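Side-chain contacts in N2152 (Neocallimastix frontalis, PDB 5U22), which hydrolyses glycosidic bonds as a family 39 glycoside hydrolase, probably acting on rare arabinosyl substrates: residues L47-P52 with V84-Q89; D219-H224 with A262-R267; S291-D296 with A301-Y306; V371-I376 with V405-T410. One frame throughout, in Å; residues are numbered along the deposited sequence.

Interaction 1 of 4, residues L47-P52 with V84-Q89; sequences LIENVP and VIKVAQ
Val87 of helix 84-91 packs on the backbone and side chain of Leu47, in an apolar contact between a loop and a helix on the outside of the TIM barrel. The loop is the one that follows strand 31-35 and leads to helix 55-58. Val87 enters with both methyl groups. Its CG2 lies 3.3 Å from Leu47 O and 3.9 Å from Ile48 CA, close against the loop backbone. Its CG1 meets the Leu47 side chain, with CD2 of Leu47 4.0 Å from CG1 of Val87. The two side chains slide past each other in opposite directions. Leu47 has CG anti to the backbone N (chi1 176°), which carries CG and the CD2 methyl alongside the valine. Ile48 presents mainly its backbone here; its side chain points away from the helix and rests on Ile81.

Nearer the surface, Glu49 and Lys86 cross at about a right angle. They meet through their aliphatic parts, with Glu49 CG 3.8 Å from Lys86 CB. The bend of the glutamate at chi2 (91°) turns its carboxylate to the start of the helix. There OE1 accepts a hydrogen bond from Gly82 N, and OE2 accepts one from Asp83 N. The two oxygens thus tie the loop to the backbone ahead of helix 84-91. Arg90 adds a further tie from the same helix, through hydrogen bonds to Ile48 O and Pro52 O. Elsewhere on the helix, Val84 and Ala88 touch strand 98-102. The arrangement is that of a TIM barrel, with an outer helix packed between the parallel strands and a loop.

Interaction 2 of 4, residues D219-H224 with A262-R267; sequences DGVSSH and ARFIGR
Two outer helices of the TIM barrel meet here, the start of helix 221-235 and the middle of helix 258-270. Ser222 and Arg267 make the closest approach. The serine hydroxyl lies over the aliphatic part of the arginine, with OG 3.6 Å from both CG and CD of Arg267. The same OG is hydrogen-bonded to Glu324. The arginine chain is extended from CG to NE (chi3 -159°), which carries the guanidinium past the serine. Its NE forms a salt bridge with Asp330, and NH1 bonds to Ser326 O. One face of the guanidinium lies against Arg263 CB.

A water joins the two helices. It accepts a bond from Ser222 N at 3.0 Å and a weak one from Arg267 NH1, also at 3.0 Å. A backbone N-H in the first turn of a helix is thereby given an acceptor. These helices follow strands 209-212 and 242-247, neighbours in the parallel barrel sheet. Asp330 begins strand 330-336 of the other, mixed sheet, so Arg267 also links the barrel to the second domain.

On the other flank, Val221 CG2 approaches the Phe264 ring obliquely, 4.3 Å from CE1. That ring also meets Tyr247, with the two planes at about 35°. At the start of helix 221-235, Gly220 O accepts from His224 N and from Ser223 OG, the latter at 2.6 Å. The same oxygen sits 3.0 Å above the plane of the His224 ring, over its centre.

Interaction 3 of 4, residues S291-D296 with A301-Y306; sequences SLLASD and AGWYFY
Leu292 is the main bump of this contact, and the first turns of helix 301-310 form the hollow that receives it. Its side chain sits over the backbone at Gly302 and Trp303, flanked by the Tyr306 side chain. CG of Leu292 lies 3.8 Å from Gly302 C. Gly302 has no side chain, and the leucine settles directly onto the helix backbone. Both of its methyls reach Tyr306. CD2 is 3.8 Å from Tyr306 CG and makes an off-centre CH-pi contact, 4.2 Å from the ring centroid and 29° off the ring normal. CD1 lies farther along the ring, 4.0 Å from Tyr306 CD1. The two side chains cross at about a right angle.

The second bump is Leu293. Its CB points away from the helix, but its CG is anti to the carbonyl carbon (chi1 -56°), and the end of the chain returns. CD2 then meets Trp303 CD1 at 3.8 Å, obliquely to the indole. The two side chains lie side by side and point the same way.

Between these bumps, Leu292 O takes a weak, bent hydrogen bond from Trp303 N (3.3 Å, N-H...O angle 128°). The polar ends are held elsewhere. Trp303 NE1 bonds to Leu58 O, and Tyr306 OH bonds to the hydroxyl of Tyr247. Ile278 of strand 275-278 touches both Leu292 and Tyr306. Such a loop, running from a strand to the next helix and folding back onto that helix, belongs to the beta-alpha units of a TIM barrel.

Interaction 4 of 4, residues V371-I376 with V405-T410; sequences VKVEKI and VDLSGT
Strands 371-376 and 405-408 run in roughly the same direction, with 30° between their axes and 9.7 Å at closest approach. That distance is too long for backbone pairing, so the strands meet through side chains alone. Val371, Val373, Val405 and Leu407 all point across the gap. Val373 stands between two partners and uses a different methyl for each. Its CG1 is anti to the backbone N (chi1 -178°) and goes to the leucine. There it meets CD2 of Leu407 at 3.9 Å, with CG at the same distance and CD1 of Leu407 at 4.0 Å. One methyl thus faces the branched end of the leucine, and the two side chains reach toward each other tip to tip.

The other methyl, CG2, lies 3.9 Å from CG1 of Val405. Here the two valines slide past each other in opposite directions. Val405 uses its own second methyl on Val371, with CG2 of Val405 4.2 Å from CG1 of Val371. That pair again meets tip to tip, a little less closely.

These are facing layers of the beta-sandwich domain, and the four residues form part of its apolar interior. Strand 368-376 is hydrogen-bonded to strands 389-397 and 415-422 in one layer. Strand 403-408 pairs with strand 353-359 in the other. Aromatic side chains border the four residues. Tyr396 touches Val371 and Val405, Phe392 touches Val373, Phe358 touches Val405, and Tyr416 touches Leu407. Glu374 points away from strand 403-408, and its OE2 forms a salt bridge with Arg417.

Interactions 1, 2 and 3 belong to the TIM barrel, and interaction 4 to the beta-sandwich. All four are largely buried, though interaction 1 has a charged pair, Glu49 and Lys86, toward the surface. Interaction 4 is purely apolar. Interaction 2 is the most polar, with a bridging water between its helices and charged partners outside them, and its centre lies nearest that of the chain. Helix 301-310 connects several of them. Phe305 of interaction 3 packs on Ala262 and Ile265 of interaction 2, and Tyr306 on Ile265. On the sandwich side, Ile376 of interaction 4 touches Ala301, Tyr304 and Phe305. Interaction 1 meets interaction 3 through loops, Pro52 on Leu293 and Val51 on Asp296.

Interaction 1 of 4, residues L47-P52 with V84-Q89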
loop_
_atom_site.group_PDB
_atom_site.type_symbol
_atom_site.label_atom_id
_atom_site.label_comp_id
_atom_site.label_asym_id
_atom_site.label_seq_id
_atom_site.Cartn_x
_atom_site.Cartn_y
_atom_site.Cartn_z
ATOM N N LEU A 47 1.839 9.450 8.561
ATOM C CA LEU A 47 1.256 10.733 8.920
ATOM C C LEU A 47 1.067 10.734 10.425
ATOM O O LEU A 47 0.478 9.797 10.965
ATOM C CB LEU A 47 -0.086 10.944 8.212
ATOM C CG LEU A 47 -0.880 12.202 8.561
ATOM C CD1 LEU A 47 -0.070 13.450 8.249
ATOM C CD2 LEU A 47 -2.210 12.213 7.800
ATOM N N ILE A 48 1.577 11.760 11.103
ATOM C CA ILE A 48 1.386 11.850 12.552
ATOM C C ILE A 48 0.794 13.207 12.910
ATOM O O ILE A 48 0.293 13.926 12.033
ATOM C CB ILE A 48 2.698 11.580 13.309
ATOM C CG1 ILE A 48 3.785 12.587 12.911
ATOM C CG2 ILE A 48 3.173 10.141 13.027
ATOM C CD1 ILE A 48 5.091 12.336 13.645
ATOM N N GLU A 49 0.834 13.561 14.200
ATOM C CA GLU A 49 0.049 14.701 14.676
ATOM C C GLU A 49 0.453 15.988 13.975
ATOM O O GLU A 49 -0.409 16.796 13.606
ATOM C CB GLU A 49 0.186 14.856 16.194
ATOM C CG GLU A 49 -0.582 13.818 17.019
ATOM C CD GLU A 49 0.256 12.591 17.335
ATOM O OE1 GLU A 49 1.252 12.349 16.616
ATOM O OE2 GLU A 49 -0.079 11.874 18.312
ATOM N N ASN A 50 1.755 16.209 13.782
ATOM C CA ASN A 50 2.168 17.453 13.139
ATOM C C ASN A 50 3.358 17.258 12.200
ATOM O O ASN A 50 4.093 18.217 11.936
ATOM C CB ASN A 50 2.486 18.530 14.196
ATOM C CG ASN A 50 2.364 19.948 13.644
ATOM O OD1 ASN A 50 1.509 20.222 12.803
ATOM N ND2 ASN A 50 3.225 20.849 14.113
ATOM N N VAL A 51 3.577 16.041 11.707
ATOM C CA VAL A 51 4.541 15.796 10.641
ATOM C C VAL A 51 3.836 14.916 9.621
ATOM O O VAL A 51 3.221 13.920 10.001
ATOM C CB VAL A 51 5.833 15.125 11.139
ATOM C CG1 VAL A 51 6.879 15.095 10.016
ATOM C CG2 VAL A 51 6.394 15.845 12.380
ATOM N N PRO A 52 3.877 15.297 8.329
ATOM C CA PRO A 52 4.428 16.545 7.793
ATOM C C PRO A 52 3.644 17.728 8.328
ATOM O O PRO A 52 2.457 17.593 8.603
ATOM C CB PRO A 52 4.224 16.415 6.273
ATOM C CG PRO A 52 3.923 14.969 6.022
ATOM C CD PRO A 52 3.263 14.472 7.279
ATOM N N VAL A 84 -4.119 7.866 16.367
ATOM C CA VAL A 84 -4.945 7.646 15.183
ATOM C C VAL A 84 -6.137 8.589 15.151
ATOM O O VAL A 84 -6.606 8.952 14.069
ATOM C CB VAL A 84 -5.395 6.177 15.106
ATOM C CG1 VAL A 84 -6.400 5.848 16.235
ATOM C CG2 VAL A 84 -5.978 5.857 13.707
ATOM N N ILE A 85 -6.649 9.011 16.310
ATOM C CA ILE A 85 -7.773 9.941 16.276
ATOM C C ILE A 85 -7.322 11.299 15.750
ATOM O O ILE A 85 -8.019 11.926 14.940
ATOM C CB ILE A 85 -8.441 10.045 17.661
ATOM C CG1 ILE A 85 -9.148 8.723 17.982
ATOM C CG2 ILE A 85 -9.440 11.199 17.672
ATOM C CD1 ILE A 85 -9.836 8.687 19.326
ATOM N N LYS A 86 -6.147 11.766 16.188
ATOM C CA LYS A 86 -5.579 12.990 15.633
ATOM C C LYS A 86 -5.247 12.828 14.156
ATOM O O LYS A 86 -5.421 13.766 13.369
ATOM C CB LYS A 86 -4.325 13.409 16.408
ATOM C CG LYS A 86 -4.547 13.767 17.884
ATOM C CD LYS A 86 -5.891 14.472 18.124
ATOM C CE LYS A 86 -5.904 15.922 17.654
ATOM N NZ LYS A 86 -7.235 16.308 17.079
ATOM N N VAL A 87 -4.755 11.654 13.757
ATOM C CA VAL A 87 -4.405 11.453 12.352
ATOM C C VAL A 87 -5.663 11.436 11.494
ATOM O O VAL A 87 -5.714 12.053 10.418
ATOM C CB VAL A 87 -3.583 10.162 12.190
ATOM C CG1 VAL A 87 -3.413 9.808 10.714
ATOM C CG2 VAL A 87 -2.226 10.322 12.856
ATOM N N ALA A 88 -6.707 10.734 11.964
ATOM C CA ALA A 88 -7.980 10.720 11.252
ATOM C C ALA A 88 -8.540 12.127 11.087
ATOM O O ALA A 88 -9.135 12.445 10.050
ATOM C CB ALA A 88 -8.983 9.825 11.982
ATOM N N GLN A 89 -8.344 12.998 12.081
ATOM C CA GLN A 89 -8.819 14.370 11.912
ATOM C C GLN A 89 -8.046 15.095 10.816
ATOM O O GLN A 89 -8.638 15.825 10.012
ATOM C CB GLN A 89 -8.728 15.144 13.226
ATOM C CG GLN A 89 -9.207 16.593 13.112
ATOM C CD GLN A 89 -10.676 16.736 12.694
ATOM O OE1 GLN A 89 -11.567 16.100 13.263
ATOM N NE2 GLN A 89 -10.929 17.591 11.704
#

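Interaction 2 of 4, residues D219-H224 with A262-R267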
loop_
_atom_site.group_PDB
_atom_site.type_symbol
_atom_site.label_atom_id
_atom_site.label_comp_id
_atom_site.label_asym_id
_atom_site.label_seq_id
_atom_site.Cartn_x
_atom_site.Cartn_y
_atom_site.Cartn_z
ATOM N N ASP A 219 9.755 -11.316 -4.270
ATOM C CA ASP A 219 9.563 -12.361 -5.279
ATOM C C ASP A 219 8.237 -13.101 -5.105
ATOM O O ASP A 219 7.539 -13.382 -6.091
ATOM C CB ASP A 219 10.722 -13.367 -5.224
ATOM C CG ASP A 219 12.077 -12.721 -5.423
ATOM O OD1 ASP A 219 12.521 -11.946 -4.545
ATOM O OD2 ASP A 219 12.714 -13.009 -6.451
ATOM N N GLY A 220 7.881 -13.446 -3.864
ATOM C CA GLY A 220 6.728 -14.285 -3.591
ATOM C C GLY A 220 5.414 -13.567 -3.380
ATOM O O GLY A 220 4.394 -14.221 -3.133
ATOM N N VAL A 221 5.412 -12.234 -3.489
ATOM C CA VAL A 221 4.227 -11.449 -3.147
ATOM C C VAL A 221 3.018 -11.893 -3.966
ATOM O O VAL A 221 1.945 -12.160 -3.419
ATOM C CB VAL A 221 4.511 -9.947 -3.332
ATOM C CG1 VAL A 221 3.193 -9.155 -3.338
ATOM C CG2 VAL A 221 5.456 -9.454 -2.222
ATOM N N SER A 222 3.163 -11.970 -5.290
ATOM C CA SER A 222 2.016 -12.346 -6.113
ATOM C C SER A 222 1.545 -13.762 -5.803
ATOM O O SER A 222 0.335 -14.034 -5.802
ATOM C CB SER A 222 2.365 -12.202 -7.595
ATOM O OG SER A 222 2.611 -10.835 -7.879
ATOM N N SER A 223 2.483 -14.677 -5.536
ATOM C CA SER A 223 2.104 -16.047 -5.195
ATOM C C SER A 223 1.321 -16.099 -3.889
ATOM O O SER A 223 0.515 -17.017 -3.688
ATOM C CB SER A 223 3.345 -16.931 -5.100
ATOM O OG SER A 223 4.076 -16.649 -3.913
ATOM N N HIS A 224 1.547 -15.132 -2.991
ATOM C CA HIS A 224 0.797 -15.085 -1.742
ATOM C C HIS A 224 -0.661 -14.727 -1.990
ATOM O O HIS A 224 -1.560 -15.310 -1.374
ATOM C CB HIS A 224 1.443 -14.081 -0.785
ATOM C CG HIS A 224 2.863 -14.407 -0.451
ATOM N ND1 HIS A 224 3.770 -13.455 -0.033
ATOM C CD2 HIS A 224 3.540 -15.579 -0.501
ATOM C CE1 HIS A 224 4.946 -14.029 0.164
ATOM N NE2 HIS A 224 4.832 -15.318 -0.110
ATOM N N ALA A 262 7.365 0.717 -7.624
ATOM C CA ALA A 262 6.584 0.437 -8.826
ATOM C C ALA A 262 6.112 -1.010 -8.873
ATOM O O ALA A 262 5.024 -1.295 -9.379
ATOM C CB ALA A 262 7.413 0.744 -10.072
ATOM N N ARG A 263 6.920 -1.936 -8.359
ATOM C CA ARG A 263 6.566 -3.349 -8.447
ATOM C C ARG A 263 5.448 -3.704 -7.479
ATOM O O ARG A 263 4.555 -4.487 -7.817
ATOM C CB ARG A 263 7.795 -4.212 -8.174
ATOM C CG ARG A 263 9.001 -3.868 -9.029
ATOM C CD ARG A 263 10.280 -4.508 -8.437
ATOM N NE ARG A 263 10.545 -4.094 -7.055
ATOM C CZ ARG A 263 11.517 -4.601 -6.309
ATOM N NH1 ARG A 263 12.316 -5.536 -6.822
ATOM N NH2 ARG A 263 11.693 -4.175 -5.054
ATOM N N PHE A 264 5.488 -3.154 -6.264
ATOM C CA PHE A 264 4.397 -3.382 -5.317
ATOM C C PHE A 264 3.102 -2.781 -5.840
ATOM O O PHE A 264 2.033 -3.402 -5.784
ATOM C CB PHE A 264 4.741 -2.772 -3.959
ATOM C CG PHE A 264 5.826 -3.508 -3.202
ATOM C CD1 PHE A 264 5.520 -4.623 -2.437
ATOM C CD2 PHE A 264 7.142 -3.077 -3.248
ATOM C CE1 PHE A 264 6.498 -5.300 -1.734
ATOM C CE2 PHE A 264 8.142 -3.752 -2.543
ATOM C CZ PHE A 264 7.820 -4.866 -1.786
ATOM N N ILE A 265 3.187 -1.555 -6.348
ATOM C CA ILE A 265 2.015 -0.909 -6.920
ATOM C C ILE A 265 1.442 -1.756 -8.050
ATOM O O ILE A 265 0.244 -2.059 -8.076
ATOM C CB ILE A 265 2.376 0.509 -7.395
ATOM C CG1 ILE A 265 2.622 1.429 -6.195
ATOM C CG2 ILE A 265 1.294 1.058 -8.314
ATOM C CD1 ILE A 265 3.323 2.737 -6.545
ATOM N N GLY A 266 2.289 -2.158 -8.997
ATOM C CA GLY A 266 1.798 -2.954 -10.110
ATOM C C GLY A 266 1.128 -4.240 -9.664
ATOM O O GLY A 266 0.042 -4.584 -10.141
ATOM N N ARG A 267 1.745 -4.949 -8.714
ATOM C CA ARG A 267 1.219 -6.255 -8.327
ATOM C C ARG A 267 -0.004 -6.122 -7.429
ATOM O O ARG A 267 -0.973 -6.868 -7.599
ATOM C CB ARG A 267 2.331 -7.087 -7.673
ATOM C CG ARG A 267 3.417 -7.462 -8.680
ATOM C CD ARG A 267 4.734 -7.897 -8.048
ATOM N NE ARG A 267 5.828 -7.764 -9.012
ATOM C CZ ARG A 267 7.068 -8.201 -8.817
ATOM N NH1 ARG A 267 7.386 -8.824 -7.684
ATOM N NH2 ARG A 267 7.993 -8.013 -9.757
HETATM O O HOH W 1 5.644 -11.073 -6.613
#

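Interaction 3 of 4, residues S291-D296 with A301-Y306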
loop_
_atom_site.group_PDB
_atom_site.type_symbol
_atom_site.label_atom_id
_atom_site.label_comp_id
_atom_site.label_asym_id
_atom_site.label_seq_id
_atom_site.Cartn_x
_atom_site.Cartn_y
_atom_site.Cartn_z
ATOM N N SER A 291 8.849 7.076 3.877
ATOM C CA SER A 291 10.107 7.546 3.298
ATOM C C SER A 291 9.889 8.172 1.927
ATOM O O SER A 291 10.773 8.158 1.071
ATOM C CB SER A 291 11.149 6.422 3.229
ATOM O OG SER A 291 11.519 6.009 4.538
ATOM N N LEU A 292 8.699 8.721 1.697
ATOM C CA LEU A 292 8.492 9.518 0.497
ATOM C C LEU A 292 9.073 10.909 0.646
ATOM O O LEU A 292 9.366 11.559 -0.368
ATOM C CB LEU A 292 7.003 9.624 0.154
ATOM C CG LEU A 292 6.371 8.485 -0.656
ATOM C CD1 LEU A 292 6.950 7.138 -0.311
ATOM C CD2 LEU A 292 4.841 8.486 -0.530
ATOM N N LEU A 293 9.228 11.374 1.882
ATOM C CA LEU A 293 9.898 12.627 2.177
ATOM C C LEU A 293 11.336 12.344 2.585
ATOM O O LEU A 293 11.616 11.381 3.312
ATOM C CB LEU A 293 9.186 13.386 3.301
ATOM C CG LEU A 293 7.707 13.696 3.089
ATOM C CD1 LEU A 293 7.156 14.485 4.282
ATOM C CD2 LEU A 293 7.511 14.474 1.796
ATOM N N ALA A 294 12.248 13.182 2.091
ATOM C CA ALA A 294 13.664 13.046 2.383
ATOM C C ALA A 294 14.002 13.576 3.764
ATOM O O ALA A 294 15.014 13.169 4.352
ATOM C CB ALA A 294 14.476 13.794 1.322
ATOM N N SER A 295 13.181 14.494 4.266
ATOM C CA SER A 295 13.283 15.041 5.607
ATOM C C SER A 295 11.864 15.266 6.087
ATOM O O SER A 295 10.901 14.941 5.387
ATOM C CB SER A 295 14.085 16.343 5.614
ATOM O OG SER A 295 13.341 17.368 4.990
ATOM N N ASP A 296 11.716 15.858 7.272
ATOM C CA ASP A 296 10.371 16.201 7.723
ATOM C C ASP A 296 9.685 17.207 6.804
ATOM O O ASP A 296 8.452 17.247 6.765
ATOM C CB ASP A 296 10.418 16.739 9.155
ATOM C CG ASP A 296 10.614 15.641 10.172
ATOM O OD1 ASP A 296 11.047 14.542 9.767
ATOM O OD2 ASP A 296 10.335 15.872 11.371
ATOM N N ALA A 301 12.482 11.485 -3.775
ATOM C CA ALA A 301 12.124 10.970 -5.095
ATOM C C ALA A 301 10.795 10.224 -5.059
ATOM O O ALA A 301 9.965 10.386 -5.956
ATOM C CB ALA A 301 13.226 10.048 -5.624
ATOM N N GLY A 302 10.578 9.414 -4.022
ATOM C CA GLY A 302 9.367 8.611 -3.958
ATOM C C GLY A 302 8.098 9.436 -3.924
ATOM O O GLY A 302 7.062 9.005 -4.431
ATOM N N TRP A 303 8.152 10.626 -3.324
ATOM C CA TRP A 303 6.976 11.490 -3.315
ATOM C C TRP A 303 6.482 11.720 -4.734
ATOM O O TRP A 303 5.290 11.590 -5.026
ATOM C CB TRP A 303 7.300 12.819 -2.641
ATOM C CG TRP A 303 6.078 13.625 -2.351
ATOM C CD1 TRP A 303 5.376 13.653 -1.179
ATOM C CD2 TRP A 303 5.407 14.529 -3.245
ATOM N NE1 TRP A 303 4.311 14.513 -1.291
ATOM C CE2 TRP A 303 4.309 15.063 -2.548
ATOM C CE3 TRP A 303 5.632 14.939 -4.566
ATOM C CZ2 TRP A 303 3.423 15.984 -3.131
ATOM C CZ3 TRP A 303 4.749 15.855 -5.145
ATOM C CH2 TRP A 303 3.662 16.368 -4.423
ATOM N N TYR A 304 7.404 12.025 -5.643
ATOM C CA TYR A 304 7.009 12.320 -7.014
ATOM C C TYR A 304 6.462 11.084 -7.723
ATOM O O TYR A 304 5.514 11.193 -8.514
ATOM C CB TYR A 304 8.191 12.916 -7.770
ATOM C CG TYR A 304 8.524 14.315 -7.302
ATOM C CD1 TYR A 304 9.519 14.537 -6.354
ATOM C CD2 TYR A 304 7.825 15.413 -7.801
ATOM C CE1 TYR A 304 9.818 15.832 -5.918
ATOM C CE2 TYR A 304 8.123 16.708 -7.371
ATOM C CZ TYR A 304 9.121 16.903 -6.439
ATOM O OH TYR A 304 9.396 18.190 -6.021
ATOM N N PHE A 305 7.028 9.899 -7.448
ATOM C CA PHE A 305 6.477 8.685 -8.045
ATOM C C PHE A 305 5.062 8.423 -7.538
ATOM O O PHE A 305 4.157 8.131 -8.331
ATOM C CB PHE A 305 7.384 7.465 -7.791
ATOM C CG PHE A 305 7.044 6.277 -8.661
ATOM C CD1 PHE A 305 7.391 6.262 -10.009
ATOM C CD2 PHE A 305 6.355 5.188 -8.144
ATOM C CE1 PHE A 305 7.064 5.187 -10.817
ATOM C CE2 PHE A 305 6.030 4.100 -8.946
ATOM C CZ PHE A 305 6.377 4.106 -10.288
ATOM N N TYR A 306 4.839 8.563 -6.226
ATOM C CA TYR A 306 3.500 8.346 -5.695
ATOM C C TYR A 306 2.533 9.449 -6.113
ATOM O O TYR A 306 1.323 9.213 -6.156
ATOM C CB TYR A 306 3.570 8.189 -4.170
ATOM C CG TYR A 306 3.928 6.764 -3.776
ATOM C CD1 TYR A 306 5.236 6.295 -3.875
ATOM C CD2 TYR A 306 2.948 5.882 -3.342
ATOM C CE1 TYR A 306 5.550 4.981 -3.527
ATOM C CE2 TYR A 306 3.250 4.580 -2.990
ATOM C CZ TYR A 306 4.545 4.132 -3.086
ATOM O OH TYR A 306 4.814 2.831 -2.716
#

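Interaction 4 of 4, residues V371-I376 with V405-T410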
loop_
_atom_site.group_PDB
_atom_site.type_symbol
_atom_site.label_atom_id
_atom_site.label_comp_id
_atom_site.label_asym_id
_atom_site.label_seq_id
_atom_site.Cartn_x
_atom_site.Cartn_y
_atom_site.Cartn_z
ATOM N N VAL A 371 3.284 11.415 -26.809
ATOM C CA VAL A 371 3.905 10.579 -25.782
ATOM C C VAL A 371 4.955 11.397 -25.044
ATOM O O VAL A 371 5.927 11.859 -25.649
ATOM C CB VAL A 371 4.528 9.311 -26.385
ATOM C CG1 VAL A 371 5.199 8.474 -25.300
ATOM C CG2 VAL A 371 3.450 8.511 -27.108
ATOM N N LYS A 372 4.762 11.575 -23.744
ATOM C CA LYS A 372 5.761 12.197 -22.894
ATOM C C LYS A 372 6.313 11.139 -21.952
ATOM O O LYS A 372 5.549 10.473 -21.246
ATOM C CB LYS A 372 5.165 13.362 -22.110
ATOM C CG LYS A 372 6.129 14.007 -21.126
ATOM C CD LYS A 372 5.445 15.182 -20.447
ATOM C CE LYS A 372 6.399 15.997 -19.584
ATOM N NZ LYS A 372 5.666 17.110 -18.891
ATOM N N VAL A 373 7.630 10.976 -21.956
ATOM C CA VAL A 373 8.309 9.957 -21.161
ATOM C C VAL A 373 9.151 10.678 -20.116
ATOM O O VAL A 373 9.989 11.519 -20.461
ATOM C CB VAL A 373 9.169 9.043 -22.052
ATOM C CG1 VAL A 373 9.837 7.962 -21.224
ATOM C CG2 VAL A 373 8.306 8.424 -23.148
ATOM N N GLU A 374 8.925 10.365 -18.841
ATOM C CA GLU A 374 9.620 11.032 -17.747
ATOM C C GLU A 374 10.270 10.013 -16.818
ATOM O O GLU A 374 9.880 8.842 -16.771
ATOM C CB GLU A 374 8.678 11.898 -16.907
ATOM C CG GLU A 374 7.832 12.849 -17.684
ATOM C CD GLU A 374 6.825 13.540 -16.789
ATOM O OE1 GLU A 374 7.254 14.368 -15.968
ATOM O OE2 GLU A 374 5.621 13.228 -16.885
ATOM N N LYS A 375 11.246 10.488 -16.043
ATOM C CA LYS A 375 11.860 9.678 -14.999
ATOM C C LYS A 375 12.005 10.493 -13.724
ATOM O O LYS A 375 12.118 11.722 -13.756
ATOM C CB LYS A 375 13.234 9.139 -15.415
ATOM C CG LYS A 375 14.296 10.211 -15.637
ATOM C CD LYS A 375 15.628 9.565 -15.983
ATOM C CE LYS A 375 16.657 10.591 -16.469
ATOM N NZ LYS A 375 16.992 11.583 -15.419
ATOM N N ILE A 376 12.004 9.791 -12.598
ATOM C CA ILE A 376 12.323 10.390 -11.310
ATOM C C ILE A 376 13.497 9.597 -10.759
ATOM O O ILE A 376 13.390 8.386 -10.538
ATOM C CB ILE A 376 11.123 10.398 -10.350
ATOM C CG1 ILE A 376 11.523 11.028 -9.015
ATOM C CG2 ILE A 376 10.505 8.988 -10.156
ATOM C CD1 ILE A 376 11.732 12.524 -9.130
ATOM N N VAL A 405 7.182 1.947 -27.152
ATOM C CA VAL A 405 7.947 3.093 -26.668
ATOM C C VAL A 405 9.234 2.554 -26.046
ATOM O O VAL A 405 9.181 1.762 -25.096
ATOM C CB VAL A 405 7.126 3.917 -25.660
ATOM C CG1 VAL A 405 7.951 5.061 -25.081
ATOM C CG2 VAL A 405 5.864 4.469 -26.320
ATOM N N ASP A 406 10.386 2.955 -26.594
ATOM C CA ASP A 406 11.685 2.480 -26.119
ATOM C C ASP A 406 12.344 3.491 -25.185
ATOM O O ASP A 406 12.351 4.693 -25.464
ATOM C CB ASP A 406 12.648 2.219 -27.281
ATOM C CG ASP A 406 12.094 1.259 -28.302
ATOM O OD1 ASP A 406 11.449 0.276 -27.912
ATOM O OD2 ASP A 406 12.307 1.495 -29.508
ATOM N N LEU A 407 12.929 2.992 -24.093
ATOM C CA LEU A 407 13.750 3.792 -23.191
ATOM C C LEU A 407 15.140 3.179 -23.116
ATOM O O LEU A 407 15.271 1.984 -22.836
ATOM C CB LEU A 407 13.160 3.868 -21.784
ATOM C CG LEU A 407 11.930 4.731 -21.519
ATOM C CD1 LEU A 407 10.694 4.133 -22.173
ATOM C CD2 LEU A 407 11.739 4.842 -20.007
ATOM N N SER A 408 16.166 3.999 -23.339
ATOM C CA SER A 408 17.553 3.562 -23.257
ATOM C C SER A 408 18.173 3.950 -21.918
ATOM O O SER A 408 17.718 4.873 -21.236
ATOM C CB SER A 408 18.378 4.166 -24.397
ATOM O OG SER A 408 18.158 3.446 -25.589
ATOM N N GLY A 409 19.218 3.211 -21.541
ATOM C CA GLY A 409 19.997 3.516 -20.356
ATOM C C GLY A 409 19.180 3.595 -19.083
ATOM O O GLY A 409 19.294 4.569 -18.335
ATOM N N THR A 410 18.343 2.588 -18.836
ATOM C CA THR A 410 17.496 2.553 -17.655
ATOM C C THR A 410 18.222 1.873 -16.505
ATOM O O THR A 410 19.163 1.102 -16.699
ATOM C CB THR A 410 16.188 1.820 -17.944
ATOM O OG1 THR A 410 16.480 0.543 -18.529
ATOM C CG2 THR A 410 15.318 2.636 -18.905
#